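Local coordinates for protein fructose transport system repressor FruR (PDB 3O74) that probably controls transcription of sugar-metabolism genes by binding specific DNA sites, and takes fructose 1-phosphate as its preferred effector, at residues B[61-66]-B[86-91]; B[96-101]-B[257-262]. One frame throughout, in Å; residues are numbered along the deposited sequence.

Contact 1. Residues B[61-66]-B[86-91]; sequences ALFVAS and IAIDRR
With chi1 at -60° in Phe63 and -69° in Ile88, both side chains set off anti to their own carbonyl carbons, and the phenyl CD1 of Phe63 meets the terminal CD1 of Ile88 at 3.8 Å. Ile86 lies alongside Phe63 and points the same way; its CB comes 3.7 Å from that same ring carbon CD1, while its delta end leads off. The ring carbon is thus met by both isoleucines, each obliquely to the ring; Phe63 and Ile86 share one face of the sheet. Beneath them the strands run parallel, and the backbone of 61-64 is stitched to 86-88 in alternation: Ile86 N to Leu62 O, Val64 N to Ile86 O, and Ile88 N to Val64 O.

Beyond the strand ends a water bridges the diverging backbones, donating to Val64 O and Arg90 O and accepting from Ser66 N. Arg90, extended from CG to NE, spans the same opening: its NH1 gives Ser66 O a nearly straight bond of 3.0 Å (166°) that leaves in the guanidinium plane but reaches the oxygen from above the plane of its carbonyl. NH1 also forms a salt bridge with Asp42, and NE binds a glycerol, probably from the crystallisation liquor, which is consistent with a polar pocket at these C-terminal strand ends, where the effector site lies in LacI-family domains.

The pair closes the beta-alpha-beta unit built on helix 74-80, between strands 4-9 and 98-102; Phe63 and Ile88 pack on helix 234-250, Ala65 and Arg90 on Tyr17 of helix 15-30.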
loop_
_atom_site.group_PDB
_atom_site.type_symbol
_atom_site.label_atom_id
_atom_site.label_comp_id
_atom_site.label_asym_id
_atom_site.label_seq_id
_atom_site.Cartn_x
_atom_site.Cartn_y
_atom_site.Cartn_z
ATOM N N ALA B 61 -3.115 8.768 22.150
ATOM C CA ALA B 61 -1.700 8.505 21.930
ATOM C C ALA B 61 -1.378 8.689 20.459
ATOM O O ALA B 61 -2.264 8.615 19.609
ATOM C CB ALA B 61 -1.327 7.101 22.390
ATOM N N LEU B 62 -0.107 8.931 20.162
ATOM C CA LEU B 62 0.313 9.169 18.787
ATOM C C LEU B 62 1.439 8.222 18.398
ATOM O O LEU B 62 2.502 8.197 19.035
ATOM C CB LEU B 62 0.760 10.624 18.617
ATOM C CG LEU B 62 1.284 11.095 17.261
ATOM C CD1 LEU B 62 0.231 10.906 16.164
ATOM C CD2 LEU B 62 1.709 12.551 17.355
ATOM N N PHE B 63 1.185 7.420 17.368
ATOM C CA PHE B 63 2.227 6.614 16.753
ATOM C C PHE B 63 2.852 7.452 15.654
ATOM O O PHE B 63 2.151 8.184 14.950
ATOM C CB PHE B 63 1.647 5.336 16.147
ATOM C CG PHE B 63 0.951 4.453 17.138
ATOM C CD1 PHE B 63 1.676 3.731 18.073
ATOM C CD2 PHE B 63 -0.434 4.334 17.130
ATOM C CE1 PHE B 63 1.030 2.909 18.992
ATOM C CE2 PHE B 63 -1.078 3.517 18.034
ATOM C CZ PHE B 63 -0.350 2.806 18.969
ATOM N N VAL B 64 4.164 7.347 15.483
ATOM C CA VAL B 64 4.808 8.155 14.458
ATOM C C VAL B 64 6.082 7.541 13.884
ATOM O O VAL B 64 6.939 7.053 14.616
ATOM C CB VAL B 64 5.091 9.600 14.974
ATOM C CG1 VAL B 64 5.984 9.576 16.209
ATOM C CG2 VAL B 64 5.707 10.459 13.880
ATOM N N ALA B 65 6.173 7.559 12.558
ATOM C CA ALA B 65 7.417 7.294 11.854
ATOM C C ALA B 65 7.869 8.642 11.313
ATOM O O ALA B 65 7.412 9.085 10.258
ATOM C CB ALA B 65 7.191 6.313 10.730
ATOM N N SER B 66 8.751 9.296 12.058
ATOM C CA SER B 66 9.065 10.700 11.837
ATOM C C SER B 66 10.078 10.930 10.718
ATOM O O SER B 66 10.892 10.060 10.410
ATOM C CB SER B 66 9.580 11.318 13.139
ATOM O OG SER B 66 9.798 12.710 13.000
ATOM N N ILE B 86 4.576 7.146 20.646
ATOM C CA ILE B 86 5.234 5.874 20.368
ATOM C C ILE B 86 5.812 5.887 18.963
ATOM O O ILE B 86 5.071 5.970 17.984
ATOM C CB ILE B 86 4.262 4.689 20.498
ATOM C CG1 ILE B 86 3.557 4.724 21.852
ATOM C CG2 ILE B 86 5.003 3.368 20.303
ATOM C CD1 ILE B 86 4.502 4.585 23.027
ATOM N N ALA B 87 7.137 5.810 18.861
ATOM C CA ALA B 87 7.790 5.769 17.556
ATOM C C ALA B 87 7.636 4.394 16.926
ATOM O O ALA B 87 7.659 3.378 17.617
ATOM C CB ALA B 87 9.270 6.149 17.672
ATOM N N ILE B 88 7.483 4.365 15.607
ATOM C CA ILE B 88 7.382 3.110 14.879
ATOM C C ILE B 88 8.328 3.117 13.684
ATOM O O ILE B 88 8.341 4.067 12.898
ATOM C CB ILE B 88 5.937 2.859 14.382
ATOM C CG1 ILE B 88 5.006 2.586 15.562
ATOM C CG2 ILE B 88 5.899 1.696 13.406
ATOM C CD1 ILE B 88 3.590 2.183 15.149
ATOM N N ASP B 89 9.120 2.054 13.560
ATOM C CA ASP B 89 10.054 1.884 12.443
ATOM C C ASP B 89 11.241 2.844 12.500
ATOM O O ASP B 89 12.390 2.423 12.411
ATOM C CB ASP B 89 9.326 2.008 11.099
ATOM C CG ASP B 89 10.203 1.626 9.920
ATOM O OD1 ASP B 89 11.210 2.322 9.672
ATOM O OD2 ASP B 89 9.886 0.630 9.235
ATOM N N ARG B 90 10.964 4.133 12.646
ATOM C CA ARG B 90 12.026 5.113 12.805
ATOM C C ARG B 90 12.087 5.589 14.253
ATOM O O ARG B 90 11.160 6.221 14.744
ATOM C CB ARG B 90 11.803 6.290 11.864
ATOM C CG ARG B 90 11.703 5.902 10.402
ATOM C CD ARG B 90 11.486 7.132 9.567
ATOM N NE ARG B 90 11.323 6.832 8.153
ATOM C CZ ARG B 90 11.082 7.759 7.237
ATOM N NH1 ARG B 90 10.981 9.026 7.608
ATOM N NH2 ARG B 90 10.942 7.427 5.960
ATOM N N ARG B 91 13.191 5.285 14.924
ATOM C CA ARG B 91 13.318 5.544 16.351
ATOM C C ARG B 91 13.284 7.031 16.682
ATOM O O ARG B 91 13.749 7.866 15.908
ATOM C CB ARG B 91 14.625 4.945 16.884
ATOM C CG ARG B 91 15.872 5.694 16.427
ATOM C CD ARG B 91 17.067 5.346 17.300
ATOM N NE ARG B 91 17.423 3.935 17.201
ATOM C CZ ARG B 91 18.157 3.284 18.097
ATOM N NH1 ARG B 91 18.610 3.917 19.172
ATOM N NH2 ARG B 91 18.433 2.000 17.921
HETATM O O HOH W 1 9.617 8.261 14.406
#

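Contact 2. Residues B[96-101]-B[257-262]; sequences HFCSVI and GVHAVG
Ser99 O accepts the backbone N-H of His259 at 2.7 Å, and a second, weak bond from ring ND1 of the same residue at 3.4 Å. The oxygen lies at the edge of the imidazole, in its plane, so one acceptor serves the strand pairing and, weakly, the ring. Cys98 SG, carried anti to its backbone N (chi1 176°), approaches the ring obliquely and comes 3.8 Å from CE1 of His259. Cys98 and Val100 on this face are buried against Leu244 of helix 234-250.

Five main-chain bonds, from Gly257 N to Phe97 O through to Val261 N to Ile101 O, pair the strands in parallel. The chain has left for the other lobe and come back by the time 257-261 is laid beside 98-101, as in the bilobed periplasmic-binding-protein fold of LacI-family regulators.

The loose side is that of 257-260: His259 and Val258 are partly exposed and Ala260 is exposed, whereas Cys98, Ser99 and Val100 are buried. Ala260 is only loosely met, its CB 4.3 Å from Ile101 CG1. Val258 CG1 nevertheless presses on Ile101 CD1 at 3.4 Å, tighter than usual for two carbons.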
loop_
_atom_site.group_PDB
_atom_site.type_symbol
_atom_site.label_atom_id
_atom_site.label_comp_id
_atom_site.label_asym_id
_atom_site.label_seq_id
_atom_site.Cartn_x
_atom_site.Cartn_y
_atom_site.Cartn_z
ATOM N N HIS B 96 14.196 9.501 25.837
ATOM C CA HIS B 96 12.929 10.155 26.166
ATOM C C HIS B 96 11.674 9.488 25.592
ATOM O O HIS B 96 10.573 9.682 26.110
ATOM C CB HIS B 96 12.975 11.629 25.746
ATOM C CG HIS B 96 13.999 12.429 26.476
ATOM N ND1 HIS B 96 13.818 12.877 27.775
ATOM C CD2 HIS B 96 15.230 12.870 26.112
ATOM C CE1 HIS B 96 14.878 13.549 28.165
ATOM N NE2 HIS B 96 15.755 13.559 27.169
ATOM N N PHE B 97 11.840 8.707 24.530
ATOM C CA PHE B 97 10.698 8.116 23.840
ATOM C C PHE B 97 10.770 6.597 23.758
ATOM O O PHE B 97 11.846 6.010 23.705
ATOM C CB PHE B 97 10.573 8.685 22.421
ATOM C CG PHE B 97 10.383 10.171 22.377
ATOM C CD1 PHE B 97 11.461 11.018 22.173
ATOM C CD2 PHE B 97 9.123 10.726 22.532
ATOM C CE1 PHE B 97 11.288 12.392 22.131
ATOM C CE2 PHE B 97 8.942 12.096 22.495
ATOM C CZ PHE B 97 10.026 12.931 22.295
ATOM N N CYS B 98 9.601 5.970 23.750
ATOM C CA CYS B 98 9.480 4.552 23.453
ATOM C C CYS B 98 9.425 4.364 21.937
ATOM O O CYS B 98 8.621 5.008 21.259
ATOM C CB CYS B 98 8.200 4.016 24.100
ATOM S SG CYS B 98 7.831 2.305 23.749
ATOM N N SER B 99 10.277 3.492 21.401
ATOM C CA SER B 99 10.266 3.212 19.962
ATOM C C SER B 99 10.165 1.719 19.696
ATOM O O SER B 99 10.783 0.909 20.384
ATOM C CB SER B 99 11.526 3.765 19.279
ATOM O OG SER B 99 11.684 5.153 19.523
ATOM N N VAL B 100 9.375 1.352 18.695
ATOM C CA VAL B 100 9.343 -0.033 18.245
ATOM C C VAL B 100 9.851 -0.096 16.811
ATOM O O VAL B 100 9.271 0.512 15.914
ATOM C CB VAL B 100 7.925 -0.637 18.325
ATOM C CG1 VAL B 100 7.951 -2.120 17.970
ATOM C CG2 VAL B 100 7.338 -0.435 19.709
ATOM N N ILE B 101 10.927 -0.844 16.596
ATOM C CA ILE B 101 11.602 -0.847 15.305
ATOM C C ILE B 101 12.055 -2.247 14.910
ATOM O O ILE B 101 11.925 -3.192 15.687
ATOM C CB ILE B 101 12.833 0.090 15.314
ATOM C CG1 ILE B 101 13.951 -0.470 16.201
ATOM C CG2 ILE B 101 12.443 1.485 15.788
ATOM C CD1 ILE B 101 15.211 0.381 16.189
ATOM N N GLY B 257 12.909 3.986 25.515
ATOM C CA GLY B 257 13.747 2.885 25.085
ATOM C C GLY B 257 13.331 2.324 23.743
ATOM O O GLY B 257 12.190 2.487 23.315
ATOM N N VAL B 258 14.268 1.658 23.082
ATOM C CA VAL B 258 14.010 1.050 21.785
ATOM C C VAL B 258 13.667 -0.431 21.918
ATOM O O VAL B 258 14.369 -1.179 22.596
ATOM C CB VAL B 258 15.231 1.204 20.858
ATOM C CG1 VAL B 258 15.026 0.427 19.576
ATOM C CG2 VAL B 258 15.493 2.676 20.583
ATOM N N HIS B 259 12.580 -0.846 21.276
ATOM C CA HIS B 259 12.218 -2.258 21.217
ATOM C C HIS B 259 12.426 -2.748 19.793
ATOM O O HIS B 259 11.733 -2.317 18.875
ATOM C CB HIS B 259 10.760 -2.466 21.630
ATOM C CG HIS B 259 10.458 -2.008 23.023
ATOM N ND1 HIS B 259 10.337 -0.680 23.354
ATOM C CD2 HIS B 259 10.259 -2.709 24.164
ATOM C CE1 HIS B 259 10.075 -0.577 24.649
ATOM N NE2 HIS B 259 10.021 -1.786 25.160
ATOM N N ALA B 260 13.391 -3.641 19.610
ATOM C CA ALA B 260 13.757 -4.099 18.277
ATOM C C ALA B 260 13.178 -5.468 17.961
ATOM O O ALA B 260 13.291 -6.394 18.755
ATOM C CB ALA B 260 15.275 -4.110 18.116
ATOM N N VAL B 261 12.564 -5.587 16.788
ATOM C CA VAL B 261 12.024 -6.860 16.327
ATOM C C VAL B 261 12.829 -7.354 15.136
ATOM O O VAL B 261 13.076 -6.602 14.191
ATOM C CB VAL B 261 10.552 -6.721 15.913
ATOM C CG1 VAL B 261 9.999 -8.059 15.422
ATOM C CG2 VAL B 261 9.727 -6.181 17.063
ATOM N N GLY B 262 13.235 -8.620 15.178
ATOM C CA GLY B 262 14.009 -9.198 14.093
ATOM C C GLY B 262 13.249 -9.207 12.778
ATOM O O GLY B 262 12.022 -9.328 12.756
#

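Both contacts are parallel strand pairings in one sheet, and strands 85-88 and 98-102, one from each, are neighbours in it: probable hydrogen bonds join Ala87 O to Val100 N and Asp89 N to Val100 O. In contact 1 every touching residue is buried and the pairing is local in sequence, whereas contact 2 joins strands far apart in the chain and is partly open to solvent. Helix 234-250 covers apolar side chains of both. Their chemistry diverges towards the strand ends: 61-66 with 86-91 finishes in a water and an arginine that bridge separating backbones, while 96-101 with 257-262 stays paired through Val261 and uses a histidine ring beside the strand.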